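PDB 5FLW: Exo-beta-1,3-galactanase from Bifidobacterium bifidum, which probably hydrolyses beta-1,3-linked galactans from their non-reducing ends, releasing galactose, as a family 43 glycoside hydrolase. Local coordinates for residues I80-K85 against Y98-T103; P104-A109 against L135-G140; E154-G159 against G187-T192. All coordinates share one frame; numbering follows the deposited sequence.

The three contacts run in series around part of the five-bladed beta-propeller that family 43 enzymes share. Contact 1 is the innermost hairpin of one blade; contact 2 fastens a loop of it to the chain entering the next; contact 3 joins that next blade to the lead-in of the one after. Centres lie about 8 Å apart for contacts 1 and 2, about 10 Å for 2 and 3. Glu102 OE2 accepts from Tyr108 N (2.9 Å), and Asp138 OD2 from Ser190 N (2.8 Å), tying contact 1 to 2 and 2 to 3. In this family the active site lies in the pocket at one end of the propeller's central axis, probably close to these polar groups.

Contact 1: residues I80-K85 against Y98-T103; sequences IGERPK and YIHAET
Ile80, Glu82 and Lys85 face Glu102, His100 and Tyr98 as antiparallel hydrogen-bonded pairs, the axes of strands 80-82 and 98-102 approaching to 4.7 Å with their directions 148° apart. This is the inner hairpin of a propeller blade, with strand 80-88 at one edge of its four-stranded sheet. Between Glu82 and Lys85 the register slips by one residue, a beta bulge, where the chain turns its corner at Arg83; that side chain leaves the hairpin for salt bridges to Asp138 and Asp246.

Ile80 and Glu102 run side by side, CB of Ile80 lying 3.8 Å from CB of Glu102. Glu82 and His100 do the same, but the carboxylate stands 79° from the imidazole plane and Glu82 OE1 does not bond directly to His100 ND1. A water bridges them, 2.9 Å from Glu82 OE1 and 2.7 Å from His100 ND1, in the plane of the ring. At the other end of the imidazole, His100 NE2 donates to Glu102 OE1 over 2.7 Å, and together with the water this fixes the rotation of the ring. A bend at chi2 (48°) brings the Glu102 carboxylate back to this bond, while Glu102 OE2 accepts from Thr103 N at 2.9 Å and from the backbone of Tyr108 and Ala109. With an alanine here, His100 NE2 and those three backbone N-H groups would probably lose their acceptors, leaving the imidazole held less firmly, by its ND1 water. Further along, Ile99 CD1 reaches across to lie 3.7 Å from Gly81 C, where a beta-carbon on the glycine would be tight.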
# COMPACT_ATOMS: atom_id res chain seq x y z
N ILE A 80 -14.23 6.13 -7.89
CA ILE A 80 -13.15 5.17 -7.70
C ILE A 80 -12.46 5.43 -6.36
O ILE A 80 -12.23 6.57 -5.99
CB ILE A 80 -12.13 5.28 -8.86
CG1 ILE A 80 -12.75 4.79 -10.17
CG2 ILE A 80 -10.85 4.52 -8.54
CD1 ILE A 80 -11.96 5.16 -11.40
N GLY A 81 -12.16 4.36 -5.64
CA GLY A 81 -11.50 4.44 -4.34
C GLY A 81 -10.47 3.33 -4.28
O GLY A 81 -10.83 2.16 -4.19
N GLU A 82 -9.20 3.70 -4.33
CA GLU A 82 -8.11 2.73 -4.37
C GLU A 82 -7.04 2.81 -3.29
O GLU A 82 -6.86 3.83 -2.64
CB GLU A 82 -7.40 2.86 -5.73
CG GLU A 82 -8.25 2.50 -6.94
CD GLU A 82 -7.55 2.76 -8.26
OE1 GLU A 82 -6.55 3.50 -8.27
OE2 GLU A 82 -8.00 2.23 -9.28
N ARG A 83 -6.32 1.70 -3.12
CA ARG A 83 -5.18 1.60 -2.22
C ARG A 83 -5.47 2.06 -0.79
O ARG A 83 -4.75 2.89 -0.23
CB ARG A 83 -3.94 2.29 -2.78
CG ARG A 83 -3.51 1.67 -4.13
CD ARG A 83 -2.14 2.18 -4.61
NE ARG A 83 -1.81 1.53 -5.88
CZ ARG A 83 -1.32 0.30 -6.00
NH1 ARG A 83 -1.06 -0.41 -4.90
NH2 ARG A 83 -1.06 -0.23 -7.21
N PRO A 84 -6.51 1.50 -0.14
CA PRO A 84 -6.84 1.91 1.23
C PRO A 84 -5.69 1.58 2.18
O PRO A 84 -5.02 0.55 2.05
CB PRO A 84 -8.09 1.07 1.57
CG PRO A 84 -7.95 -0.18 0.73
CD PRO A 84 -7.32 0.33 -0.58
N LYS A 85 -5.49 2.48 3.15
CA LYS A 85 -4.46 2.33 4.16
C LYS A 85 -5.06 2.73 5.51
O LYS A 85 -5.92 3.61 5.56
CB LYS A 85 -3.26 3.25 3.86
CG LYS A 85 -2.59 3.01 2.50
CD LYS A 85 -1.89 1.64 2.48
CE LYS A 85 -1.53 1.19 1.05
NZ LYS A 85 -2.75 0.87 0.26
N TYR A 98 -7.13 6.06 4.99
CA TYR A 98 -6.82 6.93 3.86
C TYR A 98 -7.11 6.16 2.57
O TYR A 98 -6.91 4.95 2.51
CB TYR A 98 -5.34 7.37 3.89
CG TYR A 98 -4.94 7.81 5.27
CD1 TYR A 98 -5.20 9.12 5.71
CD2 TYR A 98 -4.36 6.92 6.17
CE1 TYR A 98 -4.87 9.53 7.01
CE2 TYR A 98 -4.04 7.30 7.47
CZ TYR A 98 -4.29 8.61 7.89
OH TYR A 98 -3.97 9.00 9.16
N ILE A 99 -7.59 6.86 1.54
CA ILE A 99 -7.93 6.19 0.29
C ILE A 99 -7.65 7.15 -0.85
O ILE A 99 -7.78 8.37 -0.70
CB ILE A 99 -9.39 5.65 0.30
CG1 ILE A 99 -9.65 4.66 -0.85
CG2 ILE A 99 -10.40 6.77 0.27
CD1 ILE A 99 -10.87 3.87 -0.63
N HIS A 100 -7.24 6.61 -1.98
CA HIS A 100 -7.13 7.43 -3.18
C HIS A 100 -8.55 7.59 -3.74
O HIS A 100 -9.13 6.63 -4.27
CB HIS A 100 -6.16 6.79 -4.18
CG HIS A 100 -6.19 7.40 -5.57
ND1 HIS A 100 -5.64 6.75 -6.67
CD2 HIS A 100 -6.67 8.58 -6.04
CE1 HIS A 100 -5.81 7.50 -7.75
NE2 HIS A 100 -6.43 8.61 -7.39
N ALA A 101 -9.13 8.80 -3.56
CA ALA A 101 -10.44 9.09 -4.11
C ALA A 101 -10.26 9.64 -5.52
O ALA A 101 -9.49 10.60 -5.73
CB ALA A 101 -11.19 10.10 -3.23
N GLU A 102 -10.95 9.04 -6.49
CA GLU A 102 -10.69 9.31 -7.89
C GLU A 102 -12.01 9.32 -8.64
O GLU A 102 -13.03 8.86 -8.12
CB GLU A 102 -9.72 8.25 -8.48
CG GLU A 102 -9.09 8.64 -9.81
CD GLU A 102 -8.53 10.05 -9.77
OE1 GLU A 102 -7.37 10.25 -9.30
OE2 GLU A 102 -9.27 10.95 -10.19
N THR A 103 -11.99 9.87 -9.86
CA THR A 103 -13.15 9.84 -10.76
C THR A 103 -12.77 9.05 -12.02
O THR A 103 -11.58 8.87 -12.30
CB THR A 103 -13.59 11.27 -11.15
OG1 THR A 103 -12.48 12.00 -11.69
CG2 THR A 103 -14.13 12.05 -9.94
O HOH W 1 -4.37 4.40 -6.52

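Contact 2: residues P104-A109 against L135-G140; sequences PDYGYA and LSRDIG
The seam between two neighbouring propeller blades is closed here, where Tyr106 and Ala109, in the loop joining strands 95-102 and 110-116, meet Leu135, Ser136 and Arg137 on the way into strand 139-143, the first of the next blade. Arg137 does most of the reaching. Its chain is extended from CG to NE (chi3 178°), which carries the guanidinium across to the loop, and NH2 donates to Tyr106 O over 2.8 Å. The bond is nearly straight, 171° at the hydrogen, and the oxygen lies in the guanidinium plane. The Tyr106 ring comes to Arg137 with its edge, CD2 being 4.0 Å from Arg137 NE, and the two flat groups are turned 24° from one another.

Ala109 packs against one face of the guanidinium: its CB sits 3.9 Å above that plane of Arg137, offset toward the rim, and also touches Leu135 CD2 at 3.6 Å, so one methyl group packs against both a leucine branch and an arginine. The backbones join once: Ser136 N donates to Ala109 O over 3.0 Å. Ser136 OG bonds to Ser153 OG in strand 149-155.

Within the loop, Asp105 OD1 takes the N-H of Gly107 at 2.8 Å, forming an Asx turn around Tyr106, whose carbonyl Arg137 holds. Arg137 NE has, besides, a long, weak ion pair with Glu102. A blade's connecting loop bonded in this way to the lead-in of the following blade is an inter-blade contact of the kind expected in a beta-propeller.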
# COMPACT_ATOMS: atom_id res chain seq x y z
N PRO A 104 -13.76 8.55 -12.79
CA PRO A 104 -13.42 7.77 -14.00
C PRO A 104 -12.58 8.54 -15.02
O PRO A 104 -11.80 7.92 -15.76
CB PRO A 104 -14.79 7.37 -14.56
CG PRO A 104 -15.67 7.33 -13.34
CD PRO A 104 -15.21 8.50 -12.52
N ASP A 105 -12.71 9.87 -15.07
CA ASP A 105 -11.88 10.68 -15.96
C ASP A 105 -10.47 10.89 -15.40
O ASP A 105 -9.61 11.43 -16.11
CB ASP A 105 -12.52 12.05 -16.16
CG ASP A 105 -12.51 12.89 -14.87
OD1 ASP A 105 -11.52 13.61 -14.58
OD2 ASP A 105 -13.48 12.79 -14.10
N TYR A 106 -10.23 10.48 -14.15
CA TYR A 106 -8.90 10.48 -13.54
C TYR A 106 -8.32 11.86 -13.25
O TYR A 106 -7.12 11.97 -12.98
CB TYR A 106 -7.93 9.62 -14.34
CG TYR A 106 -7.80 8.29 -13.69
CD1 TYR A 106 -8.73 7.27 -13.91
CD2 TYR A 106 -6.75 8.06 -12.80
CE1 TYR A 106 -8.58 6.06 -13.27
CE2 TYR A 106 -6.60 6.89 -12.15
CZ TYR A 106 -7.51 5.88 -12.38
OH TYR A 106 -7.31 4.69 -11.72
N GLY A 107 -9.15 12.89 -13.21
CA GLY A 107 -8.74 14.24 -12.91
C GLY A 107 -8.88 14.67 -11.47
O GLY A 107 -8.47 15.79 -11.15
N TYR A 108 -9.44 13.84 -10.59
CA TYR A 108 -9.74 14.32 -9.24
C TYR A 108 -8.54 14.23 -8.29
O TYR A 108 -8.19 15.21 -7.62
CB TYR A 108 -10.92 13.57 -8.66
CG TYR A 108 -11.47 14.13 -7.34
CD1 TYR A 108 -11.92 15.45 -7.25
CD2 TYR A 108 -11.60 13.29 -6.21
CE1 TYR A 108 -12.48 15.95 -6.04
CE2 TYR A 108 -12.15 13.78 -5.00
CZ TYR A 108 -12.58 15.11 -4.94
OH TYR A 108 -13.14 15.63 -3.78
N ALA A 109 -7.96 13.03 -8.17
CA ALA A 109 -6.67 12.83 -7.53
C ALA A 109 -6.63 13.43 -6.11
O ALA A 109 -5.81 14.30 -5.79
CB ALA A 109 -5.55 13.37 -8.43
N LEU A 135 -1.99 17.06 -7.19
CA LEU A 135 -2.48 15.71 -7.46
C LEU A 135 -1.99 14.73 -6.41
O LEU A 135 -0.81 14.71 -6.06
CB LEU A 135 -1.93 15.24 -8.80
CG LEU A 135 -2.30 16.04 -10.04
CD1 LEU A 135 -1.42 15.64 -11.25
CD2 LEU A 135 -3.82 15.89 -10.34
N SER A 136 -2.89 13.86 -5.94
CA SER A 136 -2.54 12.69 -5.14
C SER A 136 -3.23 11.47 -5.74
O SER A 136 -4.47 11.46 -5.88
CB SER A 136 -2.96 12.88 -3.68
OG SER A 136 -2.63 11.74 -2.91
N ARG A 137 -2.46 10.47 -6.16
CA ARG A 137 -3.03 9.23 -6.68
C ARG A 137 -2.62 8.05 -5.79
O ARG A 137 -3.12 7.96 -4.67
CB ARG A 137 -2.76 9.09 -8.17
CG ARG A 137 -3.52 10.19 -8.95
CD ARG A 137 -3.58 9.85 -10.41
NE ARG A 137 -4.32 10.81 -11.23
CZ ARG A 137 -3.74 11.85 -11.80
NH1 ARG A 137 -2.44 12.04 -11.58
NH2 ARG A 137 -4.43 12.68 -12.59
N ASP A 138 -1.70 7.17 -6.21
CA ASP A 138 -1.33 6.05 -5.33
C ASP A 138 -0.82 6.57 -3.99
O ASP A 138 -0.10 7.57 -3.92
CB ASP A 138 -0.19 5.23 -5.94
CG ASP A 138 -0.65 4.32 -7.05
OD1 ASP A 138 -1.86 4.33 -7.44
OD2 ASP A 138 0.23 3.61 -7.56
N ILE A 139 -1.21 5.88 -2.91
CA ILE A 139 -0.79 6.24 -1.56
C ILE A 139 -0.26 5.00 -0.83
O ILE A 139 -0.60 3.86 -1.16
CB ILE A 139 -1.91 6.90 -0.71
CG1 ILE A 139 -3.11 5.95 -0.62
CG2 ILE A 139 -2.29 8.30 -1.25
CD1 ILE A 139 -4.03 6.27 0.55
N GLY A 140 0.58 5.28 0.18
CA GLY A 140 0.94 4.31 1.20
C GLY A 140 1.08 5.04 2.52
O GLY A 140 0.97 6.26 2.57

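Contact 3: residues E154-G159 against G187-T192; sequences EDRDHG and GLESPT
Asp155 O accepts three donors: the backbone N-H groups of His158 and Gly159, and a water that in turn accepts from Gly187 N at 2.9 Å. The two amides facing one residue make a classic beta bulge at the turn from strand 149-155 to strand 159-165, and the water carries it over to the chain entering the next propeller blade. The same water donates to Glu154 OE2 over 2.7 Å.

Arg156 holds the Glu154 carboxylate side-on, NH2 to Glu154 OE1 at 2.8 Å as a salt bridge and NE to Glu154 OE2. Both oxygens lie close to the guanidinium plane, so the two groups fix each other's rotation. Bends at chi2 and chi3 fold the arginine back alongside Glu154. Across the seam, Glu189 CB packs on Glu154 CG at 4.0 Å, and with CG between the backbone N and the carbonyl carbon (chi1 63°), the Glu189 chain extends to bring OE1 within 4.6 Å of Glu154 OE1. The planes of the two carboxylates are 79° apart, and one water donates to both oxygens. Arg156 NH2 lies 4.2 Å from Glu189 OE1, too far and too oblique for a salt bridge. The backbones meet at two glycines, where Gly159 CA comes to 3.6 Å from Gly187 N and a beta-carbon on Gly187 would clash with Gly159 C.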
# COMPACT_ATOMS: atom_id res chain seq x y z
N GLU A 154 1.77 9.73 -4.65
CA GLU A 154 2.31 9.98 -5.98
C GLU A 154 1.59 11.16 -6.63
O GLU A 154 0.35 11.18 -6.70
CB GLU A 154 2.21 8.73 -6.86
CG GLU A 154 3.05 8.81 -8.15
CD GLU A 154 2.33 9.46 -9.33
OE1 GLU A 154 1.11 9.25 -9.48
OE2 GLU A 154 2.99 10.20 -10.11
N ASP A 155 2.37 12.13 -7.11
CA ASP A 155 1.88 13.40 -7.65
C ASP A 155 2.53 13.57 -9.02
O ASP A 155 3.74 13.85 -9.11
CB ASP A 155 2.28 14.51 -6.66
CG ASP A 155 2.14 15.92 -7.22
OD1 ASP A 155 1.78 16.15 -8.39
OD2 ASP A 155 2.47 16.85 -6.41
N ARG A 156 1.74 13.38 -10.09
CA ARG A 156 2.33 13.29 -11.44
C ARG A 156 3.11 14.55 -11.84
O ARG A 156 4.03 14.47 -12.67
CB ARG A 156 1.28 12.95 -12.49
CG ARG A 156 1.89 12.41 -13.83
CD ARG A 156 2.59 11.05 -13.67
NE ARG A 156 1.88 10.18 -12.71
CZ ARG A 156 0.95 9.27 -13.04
NH1 ARG A 156 0.59 9.06 -14.30
NH2 ARG A 156 0.35 8.57 -12.07
N ASP A 157 2.77 15.72 -11.28
CA ASP A 157 3.45 16.95 -11.68
C ASP A 157 4.77 17.17 -10.94
O ASP A 157 5.58 17.99 -11.39
CB ASP A 157 2.57 18.18 -11.45
CG ASP A 157 1.25 18.14 -12.22
OD1 ASP A 157 1.22 17.73 -13.40
OD2 ASP A 157 0.24 18.52 -11.58
N HIS A 158 5.00 16.48 -9.78
CA HIS A 158 6.14 16.84 -8.92
C HIS A 158 7.04 15.67 -8.53
O HIS A 158 8.28 15.84 -8.48
CB HIS A 158 5.71 17.58 -7.63
CG HIS A 158 4.93 18.84 -7.89
ND1 HIS A 158 3.60 18.98 -7.58
CD2 HIS A 158 5.30 20.01 -8.47
CE1 HIS A 158 3.18 20.18 -7.93
NE2 HIS A 158 4.20 20.82 -8.47
N GLY A 159 6.47 14.52 -8.23
CA GLY A 159 7.20 13.40 -7.70
C GLY A 159 6.34 12.71 -6.68
O GLY A 159 5.15 13.00 -6.55
N GLY A 187 8.03 10.53 -9.77
CA GLY A 187 8.19 9.60 -8.68
C GLY A 187 7.67 8.23 -9.09
O GLY A 187 7.04 8.05 -10.13
N LEU A 188 7.91 7.24 -8.24
CA LEU A 188 7.43 5.90 -8.50
C LEU A 188 6.08 5.78 -7.80
O LEU A 188 5.85 6.42 -6.78
CB LEU A 188 8.41 4.87 -7.97
CG LEU A 188 9.80 4.86 -8.61
CD1 LEU A 188 10.55 3.58 -8.26
CD2 LEU A 188 9.70 5.02 -10.12
N GLU A 189 5.30 4.91 -8.41
CA GLU A 189 4.00 4.85 -7.74
C GLU A 189 3.93 3.69 -6.74
O GLU A 189 4.94 3.09 -6.42
CB GLU A 189 2.83 4.90 -8.72
CG GLU A 189 2.74 3.75 -9.69
CD GLU A 189 1.62 3.92 -10.70
OE1 GLU A 189 0.70 4.74 -10.47
OE2 GLU A 189 1.66 3.23 -11.73
N SER A 190 2.69 3.25 -6.23
CA SER A 190 2.50 2.18 -5.24
C SER A 190 3.61 2.19 -4.18
O SER A 190 4.31 1.21 -4.00
CB SER A 190 2.35 0.80 -5.91
OG SER A 190 3.55 0.36 -6.52
N PRO A 191 3.74 3.31 -3.48
CA PRO A 191 4.83 3.42 -2.49
C PRO A 191 4.60 2.59 -1.24
O PRO A 191 3.46 2.43 -0.76
CB PRO A 191 4.82 4.93 -2.14
CG PRO A 191 3.38 5.34 -2.36
CD PRO A 191 2.98 4.57 -3.61
N THR A 192 5.72 2.13 -0.66
CA THR A 192 5.75 1.48 0.64
C THR A 192 7.11 1.74 1.28
O THR A 192 8.13 1.77 0.57
CB THR A 192 5.41 -0.03 0.50
OG1 THR A 192 5.46 -0.66 1.79
CG2 THR A 192 6.33 -0.73 -0.48
O HOH W 2 -0.16 6.92 -8.72
O HOH W 3 5.36 11.56 -10.14
O HOH W 4 -1.97 6.60 -11.32